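Local coordinates for protein neural cell adhesion molecule 1 (Homo sapiens, PDB 2HAZ) that probably mediates adhesion between neural cells and contains a fibronectin type III repeat whose helix is critical for polysialylation of N-glycans, at residues D5-P10 / V35-Y40; D13-Y18 / A22-D27; A42-V47 / K55-K60; V68-L73 / S98-Q103; R82-N87 / G92-A97. One frame throughout, in Å; residues are numbered along the deposited sequence.

Interaction 1: residues D5-P10 / V35-Y40; sequences DTPSSP and VPILKY
P7 faces I37 with CA atoms 7.4 Å apart, and P10 faces Y40 with CA atoms 9.1 Å apart; the CA directions of 7 to 10 and 37 to 40 are 46° apart, and no hydrogen bond joins the two runs. Side chains alone close the gap. The end of I37 reaches the ring of P7. Its CD1 stands 3.3 Å from CG of P7, which is tight for two carbons. The same CD1 lies 3.6 Å from CB of P7, so one methyl meets two adjacent ring atoms. The first torsion of I37 (chi1 -47°) puts CG1 beside the backbone N and CG2 opposite that N. The two branches serve different partners. CD1 goes to P7, while CG2 sits 3.8 Å above one face of the Y40 ring, toward its rim.

This is one end of a fibronectin type III beta sandwich. Residues 5-10 form the irregular lead-in to strand 11-17, and residues 35-40 lead into strand 39-46. L38 and K39 both face L86, which makes a classic beta bulge where the second run joins its sheet.

P10 meets Y40 differently. Its CG approaches the edge of the phenol ring, near the ring plane, 4.1 Å from CE1. The proline and the tyrosine pass alongside with opposed directions. F26 meets the Y40 ring edge to face. P7, I37 and Y40 also all touch A85 of strand 78-87. N87 ND2 bonds to the carbonyls of both D5 and V35, so it ties the far ends of the two runs together.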
# COMPACT_ATOMS: atom_id res chain seq x y z
N ASP A 5 1.07 20.47 -2.38
CA ASP A 5 1.82 19.36 -2.93
C ASP A 5 1.12 18.02 -2.77
O ASP A 5 -0.01 17.93 -2.29
CB ASP A 5 3.27 19.33 -2.44
CG ASP A 5 3.42 19.65 -0.98
OD1 ASP A 5 4.27 20.50 -0.64
OD2 ASP A 5 2.69 19.05 -0.17
N THR A 6 1.80 16.98 -3.23
CA THR A 6 1.36 15.61 -3.10
C THR A 6 1.44 15.20 -1.61
O THR A 6 2.13 15.87 -0.82
CB THR A 6 2.26 14.73 -3.98
OG1 THR A 6 3.63 15.09 -3.77
CG2 THR A 6 1.92 14.95 -5.46
N PRO A 7 0.71 14.13 -1.20
CA PRO A 7 0.68 13.67 0.20
C PRO A 7 2.01 13.16 0.76
O PRO A 7 2.90 12.73 0.00
CB PRO A 7 -0.34 12.53 0.18
CG PRO A 7 -1.15 12.75 -1.06
CD PRO A 7 -0.17 13.29 -2.04
N SER A 8 2.14 13.18 2.08
CA SER A 8 3.28 12.53 2.72
C SER A 8 3.00 11.03 2.72
O SER A 8 1.94 10.59 2.26
CB SER A 8 3.52 13.05 4.14
OG SER A 8 2.46 12.68 5.00
N SER A 9 3.93 10.24 3.26
CA SER A 9 3.83 8.78 3.11
C SER A 9 2.83 8.17 4.08
O SER A 9 2.73 8.62 5.22
CB SER A 9 5.19 8.11 3.26
OG SER A 9 5.75 8.38 4.52
N PRO A 10 2.08 7.15 3.61
CA PRO A 10 1.31 6.32 4.53
C PRO A 10 2.28 5.50 5.37
O PRO A 10 3.47 5.43 5.03
CB PRO A 10 0.48 5.42 3.61
CG PRO A 10 0.58 6.04 2.26
CD PRO A 10 1.90 6.71 2.21
N VAL A 35 -4.39 19.21 -0.39
CA VAL A 35 -5.65 18.75 -1.01
C VAL A 35 -5.86 17.26 -0.68
O VAL A 35 -4.88 16.54 -0.47
CB VAL A 35 -5.67 18.98 -2.55
CG1 VAL A 35 -5.76 20.47 -2.89
CG2 VAL A 35 -4.47 18.33 -3.24
N PRO A 36 -7.14 16.81 -0.63
CA PRO A 36 -7.59 15.49 -0.13
C PRO A 36 -7.07 14.24 -0.85
O PRO A 36 -6.97 14.21 -2.07
CB PRO A 36 -9.12 15.55 -0.33
CG PRO A 36 -9.31 16.60 -1.40
CD PRO A 36 -8.28 17.63 -1.07
N ILE A 37 -6.80 13.18 -0.08
CA ILE A 37 -6.45 11.87 -0.65
C ILE A 37 -7.59 11.27 -1.47
O ILE A 37 -8.73 11.17 -1.00
CB ILE A 37 -6.01 10.86 0.44
CG1 ILE A 37 -5.01 11.49 1.41
CG2 ILE A 37 -5.49 9.57 -0.21
CD1 ILE A 37 -3.83 12.15 0.78
N LEU A 38 -7.27 10.83 -2.69
CA LEU A 38 -8.26 10.32 -3.64
C LEU A 38 -8.25 8.80 -3.78
O LEU A 38 -9.29 8.16 -3.91
CB LEU A 38 -8.03 10.94 -5.01
CG LEU A 38 -8.01 12.45 -5.26
CD1 LEU A 38 -7.74 12.71 -6.73
CD2 LEU A 38 -9.32 13.04 -4.84
N LYS A 39 -7.04 8.24 -3.81
CA LYS A 39 -6.83 6.80 -3.97
C LYS A 39 -5.57 6.42 -3.25
O LYS A 39 -4.73 7.29 -2.94
CB LYS A 39 -6.66 6.44 -5.45
CG LYS A 39 -7.90 6.54 -6.31
CD LYS A 39 -7.64 5.90 -7.67
CE LYS A 39 -8.82 6.07 -8.64
NZ LYS A 39 -10.15 5.74 -8.05
N TYR A 40 -5.42 5.13 -2.99
CA TYR A 40 -4.13 4.56 -2.61
C TYR A 40 -3.59 3.64 -3.68
O TYR A 40 -4.33 2.97 -4.40
CB TYR A 40 -4.21 3.83 -1.26
CG TYR A 40 -4.39 4.77 -0.09
CD1 TYR A 40 -3.30 5.32 0.57
CD2 TYR A 40 -5.67 5.10 0.35
CE1 TYR A 40 -3.47 6.20 1.65
CE2 TYR A 40 -5.86 5.97 1.43
CZ TYR A 40 -4.76 6.51 2.07
OH TYR A 40 -4.95 7.36 3.12

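Interaction 2: residues D13-Y18 / A22-D27; sequences DQVEPY and AQVQFD. With NA (sodium ion), chain B.
Q25 lies across the hairpin from Q14 and diagonally from E16, and its side chain can be followed outward. CB is 3.3 Å from the carbonyl O of Q14. CG is anti to the carbonyl carbon (chi1 -79°) and the chain is extended beyond it, which carries the amide out to E16. On the way, CG passes 3.6 Å from OE1 of E16. CD lies 3.7 Å from CG of Q14, and the two amides stack with their planes 18° apart. At the tip, NE2 donates to OE1 of E16 over 2.8 Å. The bond is nearly straight at 172° and leaves in the plane of the Q25 amide, but it meets E16 from above the carboxylate plane. The carboxylate of E16 thus probably fixes the turn of the Q25 amide.

The backbones form an antiparallel beta hairpin. E16 and Q23 are a hydrogen-bonded pair, with both bonds formed. D13 and Q14 both face Q25, a classic beta bulge; D13 N gives a 2.7 Å bond to Q25 O, while the bond from Q14 N is weak.

The sodium ion sits at the D13-D27 end. Each aspartate grips it with both oxygens, D13 OD2 at 2.4 Å and D27 OD1 at 2.3 Å. The two carboxylate planes are nearly perpendicular. The ion would offset their charges.

On the other side of the sheet, CG1 of V15 packs 3.7 Å from CB of A22. That side faces inward: V15, P17 and A22 rest on F100 of strand 90-101, and strand 22-27 pairs on its far side with strand 67-70.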
# COMPACT_ATOMS: atom_id res chain seq x y z
N ASP A 13 1.40 -0.64 9.27
CA ASP A 13 1.46 -1.15 10.63
C ASP A 13 1.86 -2.63 10.65
O ASP A 13 2.88 -3.00 11.25
CB ASP A 13 0.14 -0.92 11.35
CG ASP A 13 -0.02 0.53 11.83
OD1 ASP A 13 0.81 1.39 11.47
OD2 ASP A 13 -0.98 0.82 12.57
N GLN A 14 1.06 -3.46 9.98
CA GLN A 14 1.35 -4.88 9.81
C GLN A 14 0.65 -5.42 8.57
O GLN A 14 -0.26 -4.78 8.02
CB GLN A 14 0.93 -5.70 11.04
CG GLN A 14 -0.57 -5.72 11.30
CD GLN A 14 -0.92 -6.55 12.51
OE1 GLN A 14 -0.56 -6.22 13.63
NE2 GLN A 14 -1.65 -7.64 12.28
N VAL A 15 1.10 -6.60 8.13
CA VAL A 15 0.47 -7.31 7.04
C VAL A 15 0.04 -8.69 7.52
O VAL A 15 0.84 -9.44 8.09
CB VAL A 15 1.44 -7.46 5.86
CG1 VAL A 15 0.75 -8.17 4.70
CG2 VAL A 15 2.02 -6.10 5.46
N GLU A 16 -1.23 -9.02 7.34
CA GLU A 16 -1.72 -10.33 7.72
C GLU A 16 -1.87 -11.14 6.45
O GLU A 16 -2.81 -10.94 5.68
CB GLU A 16 -3.05 -10.25 8.49
CG GLU A 16 -3.04 -9.31 9.67
CD GLU A 16 -4.39 -8.65 9.91
OE1 GLU A 16 -4.55 -7.47 9.49
OE2 GLU A 16 -5.30 -9.29 10.50
N PRO A 17 -0.90 -12.03 6.20
CA PRO A 17 -0.96 -12.84 5.00
C PRO A 17 -1.74 -14.14 5.15
O PRO A 17 -1.75 -14.76 6.23
CB PRO A 17 0.52 -13.13 4.71
CG PRO A 17 1.14 -13.20 6.08
CD PRO A 17 0.33 -12.29 6.98
N TYR A 18 -2.38 -14.53 4.07
CA TYR A 18 -2.90 -15.87 3.91
C TYR A 18 -2.10 -16.58 2.82
O TYR A 18 -0.87 -16.40 2.73
CB TYR A 18 -4.42 -15.80 3.66
CG TYR A 18 -5.07 -15.12 4.82
CD1 TYR A 18 -5.31 -15.82 6.01
CD2 TYR A 18 -5.34 -13.76 4.79
CE1 TYR A 18 -5.86 -15.19 7.11
CE2 TYR A 18 -5.89 -13.12 5.89
CZ TYR A 18 -6.14 -13.85 7.04
OH TYR A 18 -6.69 -13.24 8.13
N ALA A 22 -3.29 -10.98 1.10
CA ALA A 22 -2.79 -10.39 2.33
C ALA A 22 -3.52 -9.09 2.64
O ALA A 22 -3.87 -8.32 1.71
CB ALA A 22 -1.29 -10.13 2.25
N GLN A 23 -3.78 -8.86 3.92
CA GLN A 23 -4.39 -7.62 4.40
C GLN A 23 -3.31 -6.66 4.91
O GLN A 23 -2.59 -6.96 5.87
CB GLN A 23 -5.43 -7.89 5.50
CG GLN A 23 -6.32 -9.12 5.29
CD GLN A 23 -7.40 -8.89 4.27
OE1 GLN A 23 -8.44 -8.30 4.56
NE2 GLN A 23 -7.17 -9.38 3.06
N VAL A 24 -3.18 -5.51 4.25
CA VAL A 24 -2.13 -4.55 4.59
C VAL A 24 -2.76 -3.51 5.51
O VAL A 24 -3.62 -2.74 5.09
CB VAL A 24 -1.48 -3.92 3.32
CG1 VAL A 24 -0.40 -2.91 3.70
CG2 VAL A 24 -0.87 -5.00 2.39
N GLN A 25 -2.35 -3.51 6.78
CA GLN A 25 -2.83 -2.50 7.73
C GLN A 25 -1.96 -1.27 7.68
O GLN A 25 -0.74 -1.36 7.85
CB GLN A 25 -2.77 -3.02 9.16
CG GLN A 25 -3.89 -3.93 9.53
CD GLN A 25 -3.90 -4.18 11.02
OE1 GLN A 25 -3.63 -3.27 11.82
NE2 GLN A 25 -4.22 -5.42 11.40
N PHE A 26 -2.59 -0.11 7.51
CA PHE A 26 -1.85 1.12 7.28
C PHE A 26 -2.48 2.35 7.96
O PHE A 26 -3.68 2.34 8.28
CB PHE A 26 -1.73 1.38 5.77
CG PHE A 26 -2.97 1.97 5.14
CD1 PHE A 26 -3.09 3.35 4.92
CD2 PHE A 26 -4.03 1.15 4.78
CE1 PHE A 26 -4.25 3.88 4.35
CE2 PHE A 26 -5.17 1.68 4.20
CZ PHE A 26 -5.28 3.04 4.00
N ASP A 27 -1.65 3.38 8.15
CA ASP A 27 -2.07 4.71 8.62
C ASP A 27 -2.12 5.68 7.46
O ASP A 27 -1.22 5.67 6.62
CB ASP A 27 -1.04 5.32 9.57
CG ASP A 27 -0.80 4.50 10.77
OD1 ASP A 27 -1.77 3.91 11.28
OD2 ASP A 27 0.37 4.46 11.21
NA NA B . -0.44 3.11 13.00

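Interaction 3: residues A42-V47 / K55-K60; sequences AEWRAV and KWYDAK
The indole of W44 offers its edge to K55: CB of the lysine lies near the ring plane, 3.9 Å from CH2. The ring of H53 also meets this indole, with the planes at about 35°. The ring of Y57 touches A42, whose CB is 3.6 Å from CE2. These contacts belong to the beta hairpin of strands 39-46 and 53-58 in the fibronectin type III sandwich; strand 53-58 is the outer one of the sheet.

Between residues 42-47 and 55-60 the backbone bonds are those of one antiparallel hydrogen-bonded pair, A42 and K55; Y57-Y40 and W44-H53 carry the ladder on either way. A42 N donates to K55 O, and K55 N donates to A42 O. The two short strands run antiparallel, 146° between their directions.

W44 has CG between its backbone N and carbonyl carbon (chi1 62°). This brings the rim of the six-membered ring, CZ3 and CH2, beside K55 CB. In K55, CG is anti to the backbone N and the chain runs out extended, so the lysine gives the indole its CB and not its charge.

Y57 OH hydrogen-bonds to T69 O on strand 67-70. A42, W44 and Y57 all rest on I70 of that strand, which belongs to the other sheet. OH of Y57 comes 4.3 Å from CZ3 of W44.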
# COMPACT_ATOMS: atom_id res chain seq x y z
N ALA A 42 -1.06 0.39 -3.90
CA ALA A 42 -0.17 -0.62 -3.35
C ALA A 42 0.71 -1.18 -4.45
O ALA A 42 0.23 -1.51 -5.52
CB ALA A 42 -0.97 -1.76 -2.71
N GLU A 43 2.00 -1.27 -4.16
CA GLU A 43 2.98 -1.95 -4.99
C GLU A 43 3.61 -3.09 -4.19
O GLU A 43 4.01 -2.90 -3.03
CB GLU A 43 4.06 -0.97 -5.45
CG GLU A 43 3.52 0.27 -6.14
CD GLU A 43 4.62 1.21 -6.56
OE1 GLU A 43 5.00 2.09 -5.75
OE2 GLU A 43 5.10 1.07 -7.71
N TRP A 44 3.72 -4.28 -4.80
CA TRP A 44 4.35 -5.42 -4.11
C TRP A 44 5.25 -6.18 -5.06
O TRP A 44 5.04 -6.16 -6.28
CB TRP A 44 3.32 -6.35 -3.45
CG TRP A 44 2.35 -7.00 -4.40
CD1 TRP A 44 2.47 -8.23 -5.00
CD2 TRP A 44 1.12 -6.44 -4.89
NE1 TRP A 44 1.37 -8.48 -5.79
CE2 TRP A 44 0.53 -7.40 -5.73
CE3 TRP A 44 0.44 -5.24 -4.65
CZ2 TRP A 44 -0.69 -7.17 -6.39
CZ3 TRP A 44 -0.78 -5.02 -5.29
CH2 TRP A 44 -1.34 -5.99 -6.14
N ARG A 45 6.25 -6.86 -4.50
CA ARG A 45 7.08 -7.76 -5.30
C ARG A 45 7.68 -8.86 -4.44
O ARG A 45 8.00 -8.64 -3.25
CB ARG A 45 8.18 -6.99 -6.03
CG ARG A 45 9.09 -6.21 -5.16
CD ARG A 45 10.47 -5.94 -5.78
NE ARG A 45 11.32 -5.42 -4.71
CZ ARG A 45 12.29 -6.10 -4.10
NH1 ARG A 45 12.61 -7.34 -4.48
NH2 ARG A 45 12.97 -5.53 -3.10
N ALA A 46 7.81 -10.05 -5.02
CA ALA A 46 8.47 -11.16 -4.36
C ALA A 46 9.95 -10.78 -4.18
O ALA A 46 10.62 -10.38 -5.13
CB ALA A 46 8.32 -12.43 -5.18
N VAL A 47 10.44 -10.89 -2.94
CA VAL A 47 11.84 -10.57 -2.64
C VAL A 47 12.77 -11.41 -3.55
O VAL A 47 12.56 -12.62 -3.71
CB VAL A 47 12.12 -10.81 -1.13
CG1 VAL A 47 13.59 -10.70 -0.82
CG2 VAL A 47 11.29 -9.85 -0.25
N LYS A 55 -1.74 -2.04 -7.74
CA LYS A 55 -3.19 -1.92 -7.79
C LYS A 55 -3.67 -0.64 -7.07
O LYS A 55 -3.13 -0.25 -6.05
CB LYS A 55 -3.86 -3.14 -7.15
CG LYS A 55 -5.36 -3.14 -7.32
CD LYS A 55 -6.04 -4.39 -6.79
CE LYS A 55 -7.44 -4.49 -7.39
NZ LYS A 55 -8.28 -5.40 -6.52
N TRP A 56 -4.71 -0.03 -7.62
CA TRP A 56 -5.36 1.14 -7.03
C TRP A 56 -6.49 0.76 -6.09
O TRP A 56 -7.18 -0.24 -6.31
CB TRP A 56 -5.93 2.05 -8.15
CG TRP A 56 -4.88 2.66 -9.03
CD1 TRP A 56 -4.55 2.27 -10.29
CD2 TRP A 56 -4.02 3.75 -8.71
NE1 TRP A 56 -3.54 3.07 -10.79
CE2 TRP A 56 -3.19 3.99 -9.84
CE3 TRP A 56 -3.87 4.57 -7.57
CZ2 TRP A 56 -2.23 5.01 -9.87
CZ3 TRP A 56 -2.91 5.61 -7.61
CH2 TRP A 56 -2.11 5.80 -8.75
N TYR A 57 -6.67 1.57 -5.04
CA TYR A 57 -7.72 1.39 -4.03
C TYR A 57 -8.36 2.73 -3.71
O TYR A 57 -7.67 3.74 -3.56
CB TYR A 57 -7.15 0.79 -2.74
CG TYR A 57 -6.46 -0.52 -2.95
CD1 TYR A 57 -7.16 -1.72 -2.78
CD2 TYR A 57 -5.11 -0.57 -3.32
CE1 TYR A 57 -6.53 -2.94 -2.98
CE2 TYR A 57 -4.48 -1.79 -3.54
CZ TYR A 57 -5.19 -2.97 -3.37
OH TYR A 57 -4.58 -4.18 -3.57
N ASP A 58 -9.68 2.72 -3.59
CA ASP A 58 -10.44 3.90 -3.16
C ASP A 58 -10.03 4.34 -1.77
O ASP A 58 -9.91 3.51 -0.86
CB ASP A 58 -11.93 3.60 -3.14
CG ASP A 58 -12.45 3.09 -4.45
OD1 ASP A 58 -12.09 3.64 -5.52
OD2 ASP A 58 -13.24 2.12 -4.40
N ALA A 59 -9.85 5.65 -1.60
CA ALA A 59 -9.40 6.21 -0.33
C ALA A 59 -10.43 6.01 0.79
O ALA A 59 -10.06 5.73 1.94
CB ALA A 59 -9.05 7.69 -0.49
N LYS A 60 -11.71 6.14 0.45
CA LYS A 60 -12.75 6.08 1.48
C LYS A 60 -12.81 4.73 2.20
O LYS A 60 -12.73 4.69 3.41
CB LYS A 60 -14.12 6.45 0.94
CG LYS A 60 -15.08 6.76 2.08
CD LYS A 60 -16.49 6.71 1.60
CE LYS A 60 -17.45 7.10 2.70
NZ LYS A 60 -18.81 7.23 2.14

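Interaction 4: residues V68-L73 / S98-Q103; sequences VTIVGL and SEFKTQ
OG1 of T102 is gripped twice, by K74 O, right after L73, and by T77 N further along the loop. These bonds occupy the polar branch of the threonine and hold its rotation. Its CG2 is then turned to L73, 3.7 Å from CD1. The same CG2 lies 3.9 Å from CB of L73.

CD1 of L73 also reaches F100. It comes to the edge of the phenyl ring, near the ring plane, 4.0 Å from CE1. I70 arrives from another direction, and its CD1 is 3.5 Å from CZ. F100 has CG between its backbone N and carbonyl carbon (chi1 64°), which sends the ring across toward residues 68-73. No hydrogen bond crosses this contact. It is apolar packing between the two sheets of the fibronectin type III sandwich. Replacing F100 with an alanine would probably open a gap at the ring's place and leave the CD1 methyls of I70 and L73 without their shared partner.

Strands 22-27 and 11-17 close in on the same ring. L73 also touches W44 of strand 39-46. From strand 78-87, V81 lies against F100 and Y79 against L73.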
# COMPACT_ATOMS: atom_id res chain seq x y z
N VAL A 68 -5.84 -2.35 2.93
CA VAL A 68 -6.02 -2.73 1.54
C VAL A 68 -5.62 -4.21 1.38
O VAL A 68 -4.71 -4.71 2.08
CB VAL A 68 -5.25 -1.80 0.55
CG1 VAL A 68 -5.78 -0.38 0.63
CG2 VAL A 68 -3.73 -1.85 0.80
N THR A 69 -6.32 -4.90 0.48
CA THR A 69 -6.09 -6.32 0.25
C THR A 69 -5.36 -6.54 -1.04
O THR A 69 -5.87 -6.20 -2.12
CB THR A 69 -7.40 -7.14 0.17
OG1 THR A 69 -8.20 -6.90 1.33
CG2 THR A 69 -7.08 -8.64 0.08
N ILE A 70 -4.19 -7.14 -0.94
CA ILE A 70 -3.44 -7.50 -2.12
C ILE A 70 -3.75 -8.95 -2.48
O ILE A 70 -4.03 -9.80 -1.61
CB ILE A 70 -1.92 -7.19 -1.98
CG1 ILE A 70 -1.29 -7.96 -0.82
CG2 ILE A 70 -1.68 -5.66 -1.81
CD1 ILE A 70 0.16 -7.56 -0.51
N VAL A 71 -3.74 -9.21 -3.78
CA VAL A 71 -4.21 -10.47 -4.36
C VAL A 71 -3.20 -11.08 -5.32
O VAL A 71 -2.16 -10.49 -5.62
CB VAL A 71 -5.55 -10.28 -5.15
CG1 VAL A 71 -6.68 -9.85 -4.23
CG2 VAL A 71 -5.35 -9.28 -6.29
N GLY A 72 -3.52 -12.28 -5.81
CA GLY A 72 -2.72 -12.94 -6.83
C GLY A 72 -1.31 -13.30 -6.41
O GLY A 72 -0.40 -13.37 -7.26
N LEU A 73 -1.14 -13.55 -5.12
CA LEU A 73 0.15 -13.92 -4.55
C LEU A 73 0.34 -15.43 -4.66
O LEU A 73 -0.63 -16.19 -4.80
CB LEU A 73 0.27 -13.47 -3.10
CG LEU A 73 -0.04 -12.00 -2.76
CD1 LEU A 73 -0.10 -11.82 -1.26
CD2 LEU A 73 1.01 -11.08 -3.40
N SER A 98 7.37 -2.93 3.72
CA SER A 98 7.15 -3.93 4.77
C SER A 98 7.23 -5.31 4.14
O SER A 98 6.64 -5.55 3.09
CB SER A 98 5.77 -3.74 5.40
OG SER A 98 5.54 -4.72 6.42
N GLU A 99 7.95 -6.22 4.79
CA GLU A 99 8.16 -7.53 4.23
C GLU A 99 7.27 -8.54 4.96
O GLU A 99 7.16 -8.50 6.19
CB GLU A 99 9.65 -7.90 4.30
CG GLU A 99 10.57 -7.22 3.24
CD GLU A 99 11.08 -5.79 3.60
OE1 GLU A 99 11.86 -5.63 4.58
OE2 GLU A 99 10.74 -4.83 2.88
N PHE A 100 6.61 -9.42 4.21
CA PHE A 100 5.82 -10.50 4.79
C PHE A 100 6.00 -11.80 3.97
O PHE A 100 6.60 -11.78 2.89
CB PHE A 100 4.33 -10.13 4.84
CG PHE A 100 3.71 -9.93 3.48
CD1 PHE A 100 3.06 -10.98 2.83
CD2 PHE A 100 3.79 -8.69 2.84
CE1 PHE A 100 2.50 -10.79 1.55
CE2 PHE A 100 3.23 -8.49 1.59
CZ PHE A 100 2.60 -9.54 0.93
N LYS A 101 5.46 -12.90 4.49
CA LYS A 101 5.50 -14.20 3.80
C LYS A 101 4.11 -14.83 3.74
O LYS A 101 3.41 -14.92 4.76
CB LYS A 101 6.50 -15.16 4.48
CG LYS A 101 6.92 -16.33 3.59
CD LYS A 101 7.96 -17.21 4.31
CE LYS A 101 8.61 -18.16 3.32
NZ LYS A 101 9.32 -19.29 3.98
N THR A 102 3.71 -15.27 2.55
CA THR A 102 2.43 -15.95 2.41
C THR A 102 2.55 -17.33 3.05
O THR A 102 3.61 -17.95 3.00
CB THR A 102 1.98 -16.06 0.91
OG1 THR A 102 3.08 -16.50 0.10
CG2 THR A 102 1.48 -14.71 0.38
N GLN A 103 1.47 -17.77 3.68
CA GLN A 103 1.40 -19.09 4.29
C GLN A 103 1.44 -20.22 3.26
O GLN A 103 1.07 -20.02 2.10
CB GLN A 103 0.12 -19.20 5.12
CG GLN A 103 0.03 -18.16 6.23
CD GLN A 103 -1.10 -18.46 7.18
OE1 GLN A 103 -1.17 -19.55 7.76
NE2 GLN A 103 -2.00 -17.49 7.36

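Interaction 5: residues R82-N87 / G92-A97; sequences RLAALN and GEISAA
CD1 of I94 lies over one face of the R82 guanidinium, 3.5 Å above its plane and toward the rim, with NH1 the nearest atom. The arginine chain runs extended from CG to NE. Its charge has an acidic partner on strand 39-46, and W52 adds a cation-pi contact.

S95 does the polar work. Its OG lies between the backbone N and the carbonyl carbon (chi1 72°), turned back to the strand. S95 OG accepts from L83 N over 2.9 Å. S95 OG also donates to A96 O, from above that carbonyl's plane. S95 N in turn donates to L83 O over 2.8 Å. The hydroxyl thus stands in for a backbone carbonyl opposite L83. With S95 replaced by an alanine, L83 N is likely to lose its acceptor, and the hold on this irregular edge to slacken.

Further along, G92 N bonds to A85 O at 2.8 Å. Between these anchors a water takes a bond from A85 N (2.9 Å) and gives one to E93 O (2.8 Å). It bridges a place where the backbones do not pair directly.

Strands 78-87 and 90-101 form this hairpin, and the second strand is interrupted around S95-A97. On its other side, strand 78-87 pairs with strand 39-46.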
# COMPACT_ATOMS: atom_id res chain seq x y z
N ARG A 82 4.68 -1.75 -0.37
CA ARG A 82 4.69 -0.33 -0.00
C ARG A 82 3.40 0.32 -0.53
O ARG A 82 2.73 -0.24 -1.42
CB ARG A 82 5.95 0.33 -0.57
CG ARG A 82 6.02 0.34 -2.09
CD ARG A 82 7.47 0.48 -2.59
NE ARG A 82 7.46 1.03 -3.94
CZ ARG A 82 8.54 1.38 -4.64
NH1 ARG A 82 9.76 1.27 -4.14
NH2 ARG A 82 8.37 1.85 -5.87
N LEU A 83 3.06 1.47 0.06
CA LEU A 83 1.84 2.21 -0.22
C LEU A 83 2.15 3.67 -0.48
O LEU A 83 3.00 4.24 0.19
CB LEU A 83 0.91 2.20 0.98
CG LEU A 83 0.04 1.00 1.34
CD1 LEU A 83 -0.81 1.46 2.51
CD2 LEU A 83 -0.85 0.58 0.18
N ALA A 84 1.40 4.25 -1.40
CA ALA A 84 1.42 5.69 -1.68
C ALA A 84 -0.02 6.18 -1.79
O ALA A 84 -0.90 5.45 -2.24
CB ALA A 84 2.17 5.97 -2.95
N ALA A 85 -0.24 7.42 -1.34
CA ALA A 85 -1.50 8.14 -1.49
C ALA A 85 -1.46 9.00 -2.73
O ALA A 85 -0.43 9.62 -3.06
CB ALA A 85 -1.77 9.02 -0.28
N LEU A 86 -2.59 9.02 -3.43
CA LEU A 86 -2.79 9.89 -4.57
C LEU A 86 -3.70 11.04 -4.17
O LEU A 86 -4.80 10.80 -3.64
CB LEU A 86 -3.44 9.12 -5.72
CG LEU A 86 -3.67 9.84 -7.05
CD1 LEU A 86 -2.38 9.94 -7.86
CD2 LEU A 86 -4.71 9.10 -7.83
N ASN A 87 -3.27 12.28 -4.42
CA ASN A 87 -4.22 13.41 -4.42
C ASN A 87 -4.32 14.08 -5.80
O ASN A 87 -3.77 13.57 -6.78
CB ASN A 87 -3.99 14.42 -3.27
CG ASN A 87 -2.72 15.25 -3.42
OD1 ASN A 87 -1.99 15.19 -4.43
ND2 ASN A 87 -2.42 16.02 -2.37
N GLY A 92 1.93 10.78 -3.95
CA GLY A 92 2.80 11.19 -2.85
C GLY A 92 3.94 10.23 -2.51
O GLY A 92 4.19 9.24 -3.21
N GLU A 93 4.63 10.53 -1.41
CA GLU A 93 5.76 9.74 -0.96
C GLU A 93 5.35 8.30 -0.68
O GLU A 93 4.33 8.06 -0.05
CB GLU A 93 6.32 10.34 0.34
CG GLU A 93 7.79 10.07 0.52
CD GLU A 93 8.31 10.49 1.88
OE1 GLU A 93 7.62 11.26 2.57
OE2 GLU A 93 9.41 10.04 2.25
N ILE A 94 6.15 7.34 -1.16
CA ILE A 94 5.92 5.93 -0.88
C ILE A 94 6.32 5.63 0.56
O ILE A 94 7.31 6.18 1.08
CB ILE A 94 6.72 5.00 -1.83
CG1 ILE A 94 8.24 5.15 -1.61
CG2 ILE A 94 6.37 5.31 -3.29
CD1 ILE A 94 9.12 4.40 -2.62
N SER A 95 5.54 4.77 1.19
CA SER A 95 5.84 4.28 2.54
C SER A 95 7.17 3.51 2.55
O SER A 95 7.67 3.11 1.50
CB SER A 95 4.70 3.41 3.07
OG SER A 95 4.62 2.15 2.42
N ALA A 96 7.76 3.33 3.74
CA ALA A 96 8.84 2.36 3.88
C ALA A 96 8.28 0.98 3.53
O ALA A 96 7.12 0.69 3.83
CB ALA A 96 9.42 2.36 5.30
N ALA A 97 9.08 0.15 2.87
CA ALA A 97 8.60 -1.20 2.52
C ALA A 97 8.42 -2.10 3.74
O ALA A 97 9.20 -2.03 4.70
CB ALA A 97 9.51 -1.85 1.50
O HOH W 1 1.77 9.13 -0.20

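How the interactions relate
All five contacts lie in one beta sandwich. Interactions 1 and 5 are neighbours, with centres 8 Å apart; L38 N meets L86 O at 2.7 Å. Interaction 3 joins interaction 5 through a salt bridge from R82 NE to E43 OE1 (3.2 Å). Interactions 2 and 4 meet in the smaller sheet, where V24 N reaches V68 O at 2.8 Å. Interaction 5 touches interaction 2 across the sandwich, with L83 CD1 3.4 Å from F26 CB. The sodium ion is bound within interaction 2, and the side chain of P10 in interaction 1 is about 10 Å from it. Interactions 1 and 4 have their centres about 23 Å apart, on opposite sides of the chain's centre.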